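Local coordinates for protein Obg-like ATPase 1 (PDB 1NI3) that hydrolyses ATP, and GTP less efficiently, with magnesium as cofactor, and negatively regulates the G2/M transition of the cell cycle, at residues V227-N232 with K250-E255; T261-S266 with L294-V299; V116-Q121 with N303-I308; A108-V113 with V148-I153; E190-Y195 with L219-A224. One frame throughout, in Å; residues are numbered along the deposited sequence.

Contact 1: residues V227-N232 with K250-E255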
# COMPACT_ATOMS: atom_id res chain seq x y z
N VAL A 227 4.56 -0.52 -6.40
CA VAL A 227 3.42 -0.26 -7.26
C VAL A 227 2.57 -1.51 -7.45
O VAL A 227 3.08 -2.62 -7.58
CB VAL A 227 3.87 0.24 -8.64
CG1 VAL A 227 2.66 0.59 -9.50
CG2 VAL A 227 4.78 1.45 -8.48
N ILE A 228 1.26 -1.33 -7.46
CA ILE A 228 0.33 -2.44 -7.63
C ILE A 228 -0.54 -2.12 -8.83
O ILE A 228 -1.31 -1.16 -8.80
CB ILE A 228 -0.55 -2.62 -6.39
CG1 ILE A 228 0.32 -2.93 -5.16
CG2 ILE A 228 -1.57 -3.70 -6.65
CD1 ILE A 228 -0.43 -2.83 -3.83
N TYR A 229 -0.42 -2.93 -9.89
CA TYR A 229 -1.20 -2.70 -11.11
C TYR A 229 -2.63 -3.23 -11.09
O TYR A 229 -2.87 -4.41 -10.88
CB TYR A 229 -0.49 -3.30 -12.31
CG TYR A 229 0.81 -2.62 -12.63
CD1 TYR A 229 2.01 -3.14 -12.19
CD2 TYR A 229 0.83 -1.43 -13.35
CE1 TYR A 229 3.22 -2.50 -12.45
CE2 TYR A 229 2.02 -0.77 -13.62
CZ TYR A 229 3.21 -1.31 -13.17
OH TYR A 229 4.39 -0.65 -13.44
N LEU A 230 -3.57 -2.33 -11.34
CA LEU A 230 -4.97 -2.71 -11.39
C LEU A 230 -5.43 -2.62 -12.84
O LEU A 230 -5.72 -1.52 -13.33
CB LEU A 230 -5.81 -1.80 -10.51
CG LEU A 230 -5.50 -1.76 -9.01
CD1 LEU A 230 -6.51 -0.85 -8.33
CD2 LEU A 230 -5.57 -3.15 -8.41
N VAL A 231 -5.48 -3.76 -13.54
CA VAL A 231 -5.91 -3.79 -14.94
C VAL A 231 -7.43 -3.73 -15.02
O VAL A 231 -8.09 -4.76 -14.90
CB VAL A 231 -5.47 -5.07 -15.66
CG1 VAL A 231 -5.91 -5.01 -17.13
CG2 VAL A 231 -3.97 -5.25 -15.58
N ASN A 232 -7.97 -2.54 -15.23
CA ASN A 232 -9.41 -2.34 -15.30
C ASN A 232 -9.99 -2.70 -16.66
O ASN A 232 -9.65 -2.08 -17.66
CB ASN A 232 -9.75 -0.87 -14.97
CG ASN A 232 -11.23 -0.61 -14.98
OD1 ASN A 232 -12.02 -1.45 -14.56
ND2 ASN A 232 -11.63 0.58 -15.44
N LYS A 250 0.53 -8.17 -19.18
CA LYS A 250 1.23 -9.07 -18.28
C LYS A 250 2.72 -9.13 -18.60
O LYS A 250 3.56 -8.77 -17.77
CB LYS A 250 0.61 -10.47 -18.35
CG LYS A 250 1.19 -11.45 -17.34
CD LYS A 250 0.36 -12.72 -17.22
CE LYS A 250 1.07 -13.76 -16.35
NZ LYS A 250 1.43 -13.22 -15.01
N LYS A 251 3.04 -9.57 -19.81
CA LYS A 251 4.43 -9.69 -20.23
C LYS A 251 5.22 -8.41 -20.06
O LYS A 251 6.32 -8.41 -19.51
CB LYS A 251 4.53 -10.16 -21.69
CG LYS A 251 5.87 -10.81 -21.99
CD LYS A 251 5.85 -11.66 -23.25
CE LYS A 251 7.07 -12.58 -23.27
NZ LYS A 251 7.06 -13.55 -24.40
N TRP A 252 4.65 -7.31 -20.54
CA TRP A 252 5.31 -6.02 -20.42
C TRP A 252 5.81 -5.85 -19.01
O TRP A 252 6.95 -5.44 -18.78
CB TRP A 252 4.34 -4.89 -20.70
CG TRP A 252 5.02 -3.57 -20.74
CD1 TRP A 252 5.48 -2.94 -21.85
CD2 TRP A 252 5.33 -2.71 -19.63
NE1 TRP A 252 6.07 -1.74 -21.51
CE2 TRP A 252 5.98 -1.57 -20.15
CE3 TRP A 252 5.12 -2.79 -18.24
CZ2 TRP A 252 6.42 -0.52 -19.35
CZ3 TRP A 252 5.56 -1.74 -17.44
CH2 TRP A 252 6.20 -0.62 -18.00
N ILE A 253 4.93 -6.13 -18.05
CA ILE A 253 5.29 -5.99 -16.64
C ILE A 253 6.54 -6.77 -16.30
O ILE A 253 7.45 -6.26 -15.64
CB ILE A 253 4.15 -6.46 -15.72
CG1 ILE A 253 3.04 -5.40 -15.68
CG2 ILE A 253 4.70 -6.72 -14.32
CD1 ILE A 253 1.89 -5.74 -14.76
N ASP A 254 6.59 -8.02 -16.75
CA ASP A 254 7.71 -8.92 -16.51
C ASP A 254 9.00 -8.42 -17.15
O ASP A 254 10.09 -8.85 -16.80
CB ASP A 254 7.40 -10.31 -17.05
CG ASP A 254 6.15 -10.90 -16.44
OD1 ASP A 254 6.13 -11.12 -15.21
OD2 ASP A 254 5.18 -11.15 -17.19
N GLU A 255 8.88 -7.49 -18.10
CA GLU A 255 10.05 -6.98 -18.78
C GLU A 255 10.26 -5.49 -18.54
O GLU A 255 10.87 -4.82 -19.37
CB GLU A 255 9.92 -7.26 -20.28
CG GLU A 255 9.93 -8.73 -20.66
CD GLU A 255 9.43 -8.98 -22.08
OE1 GLU A 255 9.88 -8.27 -23.00
OE2 GLU A 255 8.60 -9.89 -22.27
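Tyr-229, in the buried strand 227-232, meets Ile-253 and Trp-252 near the end of helix 246-254. The apolar contact is between Tyr-229 and Ile-253. The methyl CD1 of Ile-253 lies 3.7 Å from CD1 of the Tyr-229 ring and 3.9 Å from its CG, coming in obliquely. The two side chains run antiparallel as they pass. Ile-253 CG1 stands over one ring face, toward the rim, and Val-227 CG1 of the same strand lies over the opposite face. The chain of Ile-253 is extended past CG1 (chi2 -178°), which carries its end methyl to the tyrosine.

The second kind of contact is looser. Tyr-229 OH comes to the edge of the Trp-252 indole, near its plane, 4.3 Å from CZ3. The Trp-252 side chain also packs on Ile-141, Leu-144 and Val-148 of helix 140-168. This is a helix laid on the central sheet of a P-loop G domain. No hydrogen bond crosses between the segments, so they adhere by van der Waals and hydrophobic contact.

Contact 2: residues T261-S266 with L294-V299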
# COMPACT_ATOMS: atom_id res chain seq x y z
N THR A 261 2.70 -6.81 -8.39
CA THR A 261 1.43 -7.50 -8.47
C THR A 261 0.55 -6.98 -9.57
O THR A 261 0.46 -5.77 -9.80
CB THR A 261 0.65 -7.34 -7.18
OG1 THR A 261 1.48 -7.68 -6.07
CG2 THR A 261 -0.58 -8.24 -7.20
N LEU A 262 -0.13 -7.90 -10.24
CA LEU A 262 -1.03 -7.55 -11.32
C LEU A 262 -2.42 -8.11 -11.01
O LEU A 262 -2.64 -9.32 -11.05
CB LEU A 262 -0.46 -8.12 -12.62
CG LEU A 262 -1.00 -7.61 -13.94
CD1 LEU A 262 -0.20 -8.22 -15.08
CD2 LEU A 262 -2.46 -7.98 -14.06
N ILE A 263 -3.35 -7.21 -10.71
CA ILE A 263 -4.72 -7.59 -10.36
C ILE A 263 -5.77 -7.24 -11.42
O ILE A 263 -6.22 -6.10 -11.47
CB ILE A 263 -5.15 -6.90 -9.03
CG1 ILE A 263 -4.22 -7.33 -7.89
CG2 ILE A 263 -6.59 -7.23 -8.72
CD1 ILE A 263 -4.63 -6.78 -6.52
N PRO A 264 -6.18 -8.21 -12.26
CA PRO A 264 -7.19 -7.91 -13.28
C PRO A 264 -8.50 -7.66 -12.57
O PRO A 264 -8.93 -8.47 -11.74
CB PRO A 264 -7.21 -9.18 -14.11
CG PRO A 264 -6.99 -10.23 -13.07
CD PRO A 264 -5.84 -9.64 -12.27
N MSE A 265 -9.15 -6.55 -12.90
CA MSE A 265 -10.40 -6.17 -12.25
C MSE A 265 -11.37 -5.52 -13.22
O MSE A 265 -11.13 -5.46 -14.42
CB MSE A 265 -10.08 -5.15 -11.19
CG MSE A 265 -9.67 -3.83 -11.80
SE MSE A 265 -9.86 -2.45 -10.46
CE MSE A 265 -11.78 -2.66 -10.21
N SER A 266 -12.46 -4.99 -12.68
CA SER A 266 -13.47 -4.31 -13.45
C SER A 266 -14.21 -3.29 -12.59
O SER A 266 -15.19 -3.62 -11.92
CB SER A 266 -14.46 -5.32 -14.03
OG SER A 266 -15.63 -4.66 -14.52
N LEU A 294 -11.90 -6.20 -4.50
CA LEU A 294 -11.54 -5.24 -3.47
C LEU A 294 -10.70 -5.89 -2.40
O LEU A 294 -9.52 -5.56 -2.26
CB LEU A 294 -12.78 -4.62 -2.82
CG LEU A 294 -13.45 -3.61 -3.74
CD1 LEU A 294 -14.60 -2.91 -3.04
CD2 LEU A 294 -12.39 -2.60 -4.17
N PRO A 295 -11.27 -6.85 -1.66
CA PRO A 295 -10.51 -7.51 -0.60
C PRO A 295 -9.09 -7.76 -1.07
O PRO A 295 -8.16 -7.27 -0.47
CB PRO A 295 -11.31 -8.77 -0.34
CG PRO A 295 -11.94 -9.04 -1.68
CD PRO A 295 -12.41 -7.69 -2.08
N LYS A 296 -8.93 -8.51 -2.15
CA LYS A 296 -7.59 -8.79 -2.67
C LYS A 296 -6.81 -7.50 -2.86
O LYS A 296 -5.67 -7.39 -2.38
CB LYS A 296 -7.66 -9.50 -4.01
CG LYS A 296 -6.33 -9.63 -4.72
CD LYS A 296 -5.41 -10.58 -3.98
CE LYS A 296 -4.17 -10.98 -4.81
NZ LYS A 296 -4.48 -11.85 -6.00
N ILE A 297 -7.38 -6.51 -3.55
CA ILE A 297 -6.65 -5.26 -3.75
C ILE A 297 -6.17 -4.69 -2.41
O ILE A 297 -4.96 -4.55 -2.20
CB ILE A 297 -7.53 -4.23 -4.47
CG1 ILE A 297 -7.74 -4.65 -5.93
CG2 ILE A 297 -6.86 -2.85 -4.42
CD1 ILE A 297 -8.71 -3.80 -6.69
N ILE A 298 -7.10 -4.35 -1.52
CA ILE A 298 -6.71 -3.79 -0.24
C ILE A 298 -5.64 -4.59 0.50
O ILE A 298 -4.66 -4.02 1.00
CB ILE A 298 -7.94 -3.59 0.69
CG1 ILE A 298 -8.65 -2.28 0.31
CG2 ILE A 298 -7.51 -3.49 2.15
CD1 ILE A 298 -9.32 -2.35 -1.02
N VAL A 299 -5.81 -5.90 0.58
CA VAL A 299 -4.81 -6.69 1.28
C VAL A 299 -3.46 -6.46 0.63
O VAL A 299 -2.48 -6.15 1.32
CB VAL A 299 -5.10 -8.17 1.22
CG1 VAL A 299 -3.94 -8.93 1.80
CG2 VAL A 299 -6.37 -8.48 2.00
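No aromatic ring, amide or carboxylate takes part where Ile-263 and Met-265 meet Lys-296 and Ile-297, so there are no faces or edges to assign; aliphatic chains do the touching. The end methyl CD1 of Ile-263 fits against the helix, 3.8 Å from Ile-297 CA, Ile-297 CG1 and Lys-296 CG alike. The other branch of Ile-263, CG2, lies 4.0 Å from Ile-297 CG1. The Lys-296 chain bends at CB-CG (chi2 68°), and its contact with Ile-263 is through the aliphatic CG.

Strand 262-265 is at one end of the parallel run of strands in the G domain. Helix 294-304 lies over it and runs nearly antiparallel, with the short axes at 155° and 9.9 Å apart at closest. Leu-230 of the neighbouring strand 227-232 also touches Ile-263, Met-265 and Ile-297.

Met-265 is a selenomethionine. Its SE is 4.2 Å from Ile-297 CD1, and the two chains cross at about a right angle. Met-265 also lies about 6 Å, side chain to side chain, from Met-233, a predicted ATP-binding residue.

Contact 3: residues V116-Q121 with N303-I308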
# COMPACT_ATOMS: atom_id res chain seq x y z
N VAL A 116 2.60 10.04 -0.77
CA VAL A 116 2.06 8.69 -0.60
C VAL A 116 3.21 7.66 -0.47
O VAL A 116 4.38 8.00 -0.66
CB VAL A 116 1.09 8.41 -1.78
CG1 VAL A 116 1.58 7.27 -2.65
CG2 VAL A 116 -0.30 8.19 -1.26
N ASP A 117 2.89 6.41 -0.14
CA ASP A 117 3.94 5.39 0.04
C ASP A 117 3.82 4.14 -0.84
O ASP A 117 4.78 3.39 -0.98
CB ASP A 117 3.97 4.96 1.50
CG ASP A 117 4.07 6.13 2.42
OD1 ASP A 117 5.22 6.55 2.72
OD2 ASP A 117 3.01 6.66 2.83
N ALA A 118 2.63 3.92 -1.41
CA ALA A 118 2.36 2.78 -2.29
C ALA A 118 1.39 3.22 -3.38
O ALA A 118 0.33 3.77 -3.10
CB ALA A 118 1.79 1.63 -1.49
N ILE A 119 1.77 2.96 -4.62
CA ILE A 119 0.98 3.34 -5.78
C ILE A 119 0.07 2.25 -6.34
O ILE A 119 0.46 1.09 -6.50
CB ILE A 119 1.91 3.82 -6.92
CG1 ILE A 119 2.37 5.24 -6.65
CG2 ILE A 119 1.19 3.78 -8.26
CD1 ILE A 119 3.17 5.81 -7.75
N TYR A 120 -1.15 2.66 -6.64
CA TYR A 120 -2.14 1.79 -7.24
C TYR A 120 -2.26 2.27 -8.67
O TYR A 120 -2.97 3.24 -8.94
CB TYR A 120 -3.48 1.96 -6.54
CG TYR A 120 -3.66 1.06 -5.34
CD1 TYR A 120 -3.54 -0.31 -5.48
CD2 TYR A 120 -4.01 1.57 -4.10
CE1 TYR A 120 -3.77 -1.16 -4.42
CE2 TYR A 120 -4.26 0.73 -3.02
CZ TYR A 120 -4.13 -0.64 -3.19
OH TYR A 120 -4.39 -1.51 -2.16
N GLN A 121 -1.58 1.61 -9.60
CA GLN A 121 -1.59 2.03 -11.01
C GLN A 121 -2.67 1.37 -11.84
O GLN A 121 -2.56 0.20 -12.20
CB GLN A 121 -0.23 1.76 -11.64
CG GLN A 121 -0.09 2.22 -13.09
CD GLN A 121 1.34 2.60 -13.41
OE1 GLN A 121 1.80 2.47 -14.55
NE2 GLN A 121 2.06 3.09 -12.41
N ASN A 303 -0.33 -5.05 2.67
CA ASN A 303 0.90 -5.84 2.75
C ASN A 303 2.11 -5.17 2.13
O ASN A 303 3.19 -5.14 2.73
CB ASN A 303 0.70 -7.21 2.11
CG ASN A 303 -0.10 -8.16 2.99
OD1 ASN A 303 0.00 -8.13 4.22
ND2 ASN A 303 -0.89 -9.03 2.36
N ALA A 304 1.95 -4.66 0.91
CA ALA A 304 3.02 -3.98 0.17
C ALA A 304 3.69 -2.93 1.03
O ALA A 304 4.88 -2.68 0.90
CB ALA A 304 2.46 -3.32 -1.08
N LEU A 305 2.90 -2.32 1.90
CA LEU A 305 3.40 -1.30 2.79
C LEU A 305 4.12 -1.89 4.01
O LEU A 305 4.48 -1.17 4.94
CB LEU A 305 2.24 -0.41 3.26
CG LEU A 305 1.62 0.53 2.23
CD1 LEU A 305 0.33 1.10 2.78
CD2 LEU A 305 2.61 1.65 1.87
N ASN A 306 4.33 -3.21 4.00
CA ASN A 306 4.97 -3.91 5.11
C ASN A 306 4.24 -3.73 6.43
O ASN A 306 4.85 -3.47 7.47
CB ASN A 306 6.43 -3.45 5.29
CG ASN A 306 7.40 -4.24 4.44
OD1 ASN A 306 7.32 -5.46 4.35
ND2 ASN A 306 8.35 -3.54 3.82
N LEU A 307 2.92 -3.84 6.39
CA LEU A 307 2.14 -3.68 7.61
C LEU A 307 1.53 -5.01 8.06
O LEU A 307 1.24 -5.89 7.24
CB LEU A 307 1.05 -2.60 7.40
CG LEU A 307 1.61 -1.20 7.11
CD1 LEU A 307 0.48 -0.25 6.73
CD2 LEU A 307 2.34 -0.68 8.33
N ILE A 308 1.38 -5.14 9.37
CA ILE A 308 0.80 -6.31 10.02
C ILE A 308 -0.04 -5.72 11.16
O ILE A 308 -0.09 -4.50 11.33
CB ILE A 308 1.87 -7.21 10.67
CG1 ILE A 308 2.65 -6.42 11.71
CG2 ILE A 308 2.81 -7.75 9.62
CD1 ILE A 308 3.49 -7.28 12.65
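Leu-305 reaches across to Ala-118 and Asp-117 with one of its two end methyls. Its CG lies on the side of the backbone N, opposite the carbonyl carbon (chi1 -71°). CD1 is the extended branch (chi2 168°); the other methyl, CD2, meets both residues. CD2 lies 3.5 Å from CB of Ala-118 and 3.6 Å from CB of Asp-117, so one methyl touches two consecutive residues. The branch point CG adds a contact of 3.9 Å to Ala-118 CB.

Ala-118 has no torsion to adjust; its CB points to the other segment. Asp-117 offers its CB to the leucine and uses its carboxylate elsewhere. OD1 makes a salt bridge with Arg-16 NE, and OD2 accepts a hydrogen bond from the backbone N of Lys-22. These two partners would hold the carboxylate in place.

Leu-305 is the first residue to leave helical geometry after helix 294-304, so the contact joins Asp-117 and Ala-118 of the G domain to the turn between this helix and strand 307-312. Leu-305 also packs on Thr-23 of strand 22-27 and on Leu-21. Strand 22-27 pairs with strand 118-124 on one side, and strand 227-232 pairs with it on the other.

Contact 4: residues A108-V113 with V148-I153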
# COMPACT_ATOMS: atom_id res chain seq x y z
N ALA A 108 2.14 18.48 -11.17
CA ALA A 108 1.22 18.68 -10.06
C ALA A 108 0.77 17.33 -9.51
O ALA A 108 0.88 17.06 -8.31
CB ALA A 108 0.02 19.49 -10.51
N PHE A 109 0.24 16.50 -10.41
CA PHE A 109 -0.23 15.17 -10.06
C PHE A 109 0.84 14.48 -9.24
O PHE A 109 0.58 13.93 -8.18
CB PHE A 109 -0.50 14.36 -11.33
CG PHE A 109 -1.24 13.09 -11.08
CD1 PHE A 109 -2.61 13.11 -10.84
CD2 PHE A 109 -0.57 11.87 -11.05
CE1 PHE A 109 -3.31 11.93 -10.57
CE2 PHE A 109 -1.26 10.69 -10.78
CZ PHE A 109 -2.63 10.73 -10.54
N LEU A 110 2.06 14.51 -9.74
CA LEU A 110 3.16 13.91 -9.03
C LEU A 110 3.42 14.55 -7.68
O LEU A 110 3.69 13.86 -6.71
CB LEU A 110 4.43 13.93 -9.86
CG LEU A 110 4.44 12.97 -11.05
CD1 LEU A 110 5.76 13.10 -11.78
CD2 LEU A 110 4.25 11.55 -10.56
N SER A 111 3.34 15.88 -7.59
CA SER A 111 3.60 16.52 -6.30
C SER A 111 2.78 15.93 -5.15
O SER A 111 3.20 15.99 -4.01
CB SER A 111 3.39 18.05 -6.38
OG SER A 111 2.01 18.40 -6.30
N HIS A 112 1.63 15.35 -5.48
CA HIS A 112 0.74 14.72 -4.50
C HIS A 112 1.07 13.26 -4.27
O HIS A 112 0.88 12.72 -3.19
CB HIS A 112 -0.71 14.81 -4.95
CG HIS A 112 -1.32 16.15 -4.70
ND1 HIS A 112 -1.54 16.62 -3.43
CD2 HIS A 112 -1.73 17.12 -5.55
CE1 HIS A 112 -2.05 17.85 -3.51
NE2 HIS A 112 -2.17 18.16 -4.78
N VAL A 113 1.55 12.63 -5.33
CA VAL A 113 1.94 11.24 -5.26
C VAL A 113 3.07 11.10 -4.24
O VAL A 113 3.13 10.14 -3.48
CB VAL A 113 2.42 10.75 -6.63
CG1 VAL A 113 3.17 9.43 -6.48
CG2 VAL A 113 1.22 10.57 -7.55
N VAL A 148 6.19 5.18 -16.25
CA VAL A 148 7.50 4.78 -15.75
C VAL A 148 8.54 5.83 -16.11
O VAL A 148 9.19 6.42 -15.23
CB VAL A 148 7.96 3.47 -16.37
CG1 VAL A 148 9.12 2.92 -15.58
CG2 VAL A 148 6.81 2.49 -16.43
N ASP A 149 8.71 6.07 -17.41
CA ASP A 149 9.69 7.02 -17.91
C ASP A 149 9.52 8.38 -17.26
O ASP A 149 10.51 9.05 -16.94
CB ASP A 149 9.57 7.14 -19.42
CG ASP A 149 9.80 5.83 -20.11
OD1 ASP A 149 10.86 5.20 -19.85
OD2 ASP A 149 8.93 5.40 -20.89
N GLU A 150 8.28 8.80 -17.05
CA GLU A 150 8.05 10.07 -16.40
C GLU A 150 8.63 9.96 -15.00
O GLU A 150 9.40 10.83 -14.58
CB GLU A 150 6.54 10.40 -16.35
CG GLU A 150 6.19 11.54 -15.40
CD GLU A 150 4.79 12.11 -15.65
OE1 GLU A 150 3.91 11.34 -16.09
OE2 GLU A 150 4.57 13.32 -15.40
N LEU A 151 8.29 8.89 -14.28
CA LEU A 151 8.82 8.76 -12.92
C LEU A 151 10.34 8.75 -12.91
O LEU A 151 10.98 9.47 -12.14
CB LEU A 151 8.27 7.49 -12.24
CG LEU A 151 6.74 7.45 -12.10
CD1 LEU A 151 6.36 6.32 -11.19
CD2 LEU A 151 6.22 8.78 -11.55
N LEU A 152 10.93 7.94 -13.79
CA LEU A 152 12.39 7.86 -13.87
C LEU A 152 13.01 9.24 -14.10
O LEU A 152 13.98 9.60 -13.42
CB LEU A 152 12.80 6.93 -14.99
CG LEU A 152 12.45 5.50 -14.63
CD1 LEU A 152 12.66 4.61 -15.83
CD2 LEU A 152 13.30 5.06 -13.44
N ILE A 153 12.46 10.00 -15.04
CA ILE A 153 13.02 11.31 -15.29
C ILE A 153 13.03 12.14 -14.02
O ILE A 153 14.08 12.67 -13.63
CB ILE A 153 12.25 12.04 -16.38
CG1 ILE A 153 12.34 11.24 -17.68
CG2 ILE A 153 12.87 13.41 -16.63
CD1 ILE A 153 13.77 11.08 -18.17
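Leu-110 of helix 107-113 packs against Glu-150 and Leu-151, neighbours on helix 140-168. From CB, which points toward the other helix, the chain leads to CG, set beside the backbone N (chi1 -72°). CB and CG themselves have no partner within about 4 Å on the other segment. The two end methyls divide the work. CD1 meets Glu-150, at 3.8 Å from OE2, 4.0 Å from CG and 4.1 Å from CD. CD2 meets CD2 of Leu-151 at 3.5 Å, and it also lies against Leu-222 of the loop before strand 227-232.

Leu-110 and Glu-150 approach from opposite directions. The glutamate has its CG anti to the backbone N (chi1 166°) and an extended chain, so the carboxylate reaches the loop at the start of helix 107-113. Two backbone amides hold it there: OE1 accepts from Leu-105 N and OE2 from Gly-106 N. Its aliphatic part and OE2 meanwhile meet the leucine methyl. The negative carboxylate near the N-terminal end of helix 107-113 would suit the helix dipole. No hydrogen bond joins the two segments directly.

The loop before helix 107-113 is thus tied to helix 140-168 by the carboxylate, and the helix itself by the leucines. Both helices flank the central sheet, as expected of the alpha/beta fold of a P-loop G domain.

Contact 5: residues E190-Y195 with L219-A224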
# COMPACT_ATOMS: atom_id res chain seq x y z
N GLU A 190 25.64 8.55 -6.75
CA GLU A 190 26.10 8.40 -8.12
C GLU A 190 25.50 7.13 -8.72
O GLU A 190 24.98 7.16 -9.84
CB GLU A 190 27.63 8.29 -8.13
CG GLU A 190 28.29 8.78 -9.42
CD GLU A 190 28.07 10.26 -9.65
OE1 GLU A 190 27.16 10.62 -10.43
OE2 GLU A 190 28.82 11.06 -9.04
N LYS A 191 25.57 6.03 -7.98
CA LYS A 191 25.01 4.76 -8.44
C LYS A 191 23.50 4.88 -8.61
O LYS A 191 22.94 4.36 -9.56
CB LYS A 191 25.31 3.64 -7.43
CG LYS A 191 26.75 3.14 -7.42
CD LYS A 191 26.95 2.06 -6.34
CE LYS A 191 26.00 0.88 -6.51
NZ LYS A 191 26.06 -0.05 -5.35
N VAL A 192 22.86 5.57 -7.66
CA VAL A 192 21.41 5.77 -7.71
C VAL A 192 21.06 6.43 -9.05
O VAL A 192 20.08 6.05 -9.70
CB VAL A 192 20.93 6.70 -6.59
CG1 VAL A 192 19.47 7.01 -6.76
CG2 VAL A 192 21.18 6.03 -5.25
N TYR A 193 21.86 7.41 -9.45
CA TYR A 193 21.65 8.11 -10.71
C TYR A 193 21.93 7.11 -11.82
O TYR A 193 21.08 6.87 -12.69
CB TYR A 193 22.61 9.28 -10.82
CG TYR A 193 22.28 10.19 -11.99
CD1 TYR A 193 21.32 11.19 -11.87
CD2 TYR A 193 22.92 10.03 -13.21
CE1 TYR A 193 21.01 12.02 -12.95
CE2 TYR A 193 22.62 10.84 -14.30
CZ TYR A 193 21.66 11.83 -14.16
OH TYR A 193 21.38 12.64 -15.24
N GLN A 194 23.13 6.55 -11.79
CA GLN A 194 23.56 5.54 -12.76
C GLN A 194 22.39 4.61 -13.07
O GLN A 194 22.06 4.38 -14.23
CB GLN A 194 24.71 4.73 -12.16
CG GLN A 194 26.10 5.10 -12.64
CD GLN A 194 26.50 4.33 -13.89
OE1 GLN A 194 26.58 3.10 -13.88
NE2 GLN A 194 26.74 5.05 -14.99
N TYR A 195 21.78 4.06 -12.02
CA TYR A 195 20.66 3.13 -12.15
C TYR A 195 19.50 3.79 -12.88
O TYR A 195 19.09 3.35 -13.94
CB TYR A 195 20.19 2.64 -10.77
CG TYR A 195 19.45 1.31 -10.76
CD1 TYR A 195 20.13 0.11 -10.58
CD2 TYR A 195 18.06 1.26 -10.96
CE1 TYR A 195 19.45 -1.12 -10.60
CE2 TYR A 195 17.37 0.03 -10.97
CZ TYR A 195 18.08 -1.15 -10.80
OH TYR A 195 17.42 -2.36 -10.85
N LEU A 219 15.85 10.27 0.01
CA LEU A 219 15.56 11.01 -1.21
C LEU A 219 14.09 10.99 -1.61
O LEU A 219 13.68 11.66 -2.56
CB LEU A 219 16.39 10.47 -2.37
CG LEU A 219 17.90 10.42 -2.15
CD1 LEU A 219 18.56 9.85 -3.39
CD2 LEU A 219 18.43 11.81 -1.85
N TYR A 220 13.30 10.21 -0.87
CA TYR A 220 11.87 10.08 -1.13
C TYR A 220 11.55 9.99 -2.62
O TYR A 220 10.62 10.64 -3.12
CB TYR A 220 11.13 11.26 -0.48
CG TYR A 220 11.48 11.41 0.97
CD1 TYR A 220 12.68 11.97 1.35
CD2 TYR A 220 10.64 10.90 1.97
CE1 TYR A 220 13.06 12.02 2.68
CE2 TYR A 220 11.02 10.94 3.31
CZ TYR A 220 12.23 11.50 3.66
OH TYR A 220 12.62 11.55 4.98
N LEU A 221 12.30 9.16 -3.33
CA LEU A 221 12.11 9.00 -4.77
C LEU A 221 10.75 8.42 -5.13
O LEU A 221 10.21 7.58 -4.42
CB LEU A 221 13.21 8.11 -5.35
CG LEU A 221 14.64 8.60 -5.11
CD1 LEU A 221 15.63 7.63 -5.72
CD2 LEU A 221 14.80 9.98 -5.70
N LEU A 222 10.20 8.89 -6.24
CA LEU A 222 8.91 8.42 -6.71
C LEU A 222 9.03 6.93 -7.03
O LEU A 222 8.19 6.11 -6.65
CB LEU A 222 8.52 9.17 -7.99
CG LEU A 222 7.76 10.47 -7.78
CD1 LEU A 222 7.93 11.37 -8.99
CD2 LEU A 222 6.29 10.16 -7.54
N THR A 223 10.12 6.62 -7.72
CA THR A 223 10.44 5.28 -8.18
C THR A 223 10.89 4.30 -7.06
O THR A 223 11.33 3.18 -7.34
CB THR A 223 11.53 5.40 -9.29
OG1 THR A 223 11.37 4.35 -10.24
CG2 THR A 223 12.92 5.36 -8.70
N ALA A 224 10.74 4.73 -5.80
CA ALA A 224 11.07 3.92 -4.65
C ALA A 224 9.82 3.22 -4.13
O ALA A 224 9.89 2.12 -3.63
CB ALA A 224 11.67 4.79 -3.55
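Val-192 meets Leu-219 and Leu-221 where helix 179-199 packs on the loop that leads into strand 227-232 of the G domain. Helices 140-168 and 179-199 form a long antiparallel pair, consistent with the coiled-coil arm of YchF proteins. Glu-190 packs on Leu-163 of helix 140-168. Lys-191 NZ makes a salt bridge with Glu-212 OE1. Val-192 follows and carries the whole contact between the two segments. Its CG1 is anti to the backbone N (chi1 174°), and this branch does the touching. Ile-203 and Ile-216 also pack on Val-192. Tyr-193 packs on Val-159 and Glu-160 of helix 140-168. Further along, the ring of Tyr-195 meets that of Trp-208, their planes at about 60°.

On the loop side, Leu-219 and Leu-221 both point to the helix. OD1 and OD2 of Asp-155 accept from Leu-222 N and Thr-223 N. Val-192 and Leu-221 come tip to tip, CG1 to CD1 at 4.0 Å, while Leu-219 CD1 stands looser, 4.5 Å from the same CG1.

How the contacts relate
Contacts 1, 2 and 3 reach one mixed sheet, with strands 118-124, 227-232 and 262-265 side by side. Contacts 2 and 3 share helix 294-304, and their centres are 13 Å apart; the Tyr-120 hydroxyl hydrogen-bonds to the Ile-297 carbonyl between them. Contact 4 lies about 18 Å from contact 1, centre to centre, touching it through Val-148 and Trp-252. Contact 5 lies 13 Å from contact 4, again between centres, joined by Leu-222. Along the chain contact 4 closes first, then 5, 1 and 2 follow in series. Contact 3 closes a loop around 5, 1 and 2 and crosses contact 4. One of its segments belongs to the G domain and the other partly to the TGS region, so contact 3 links the two.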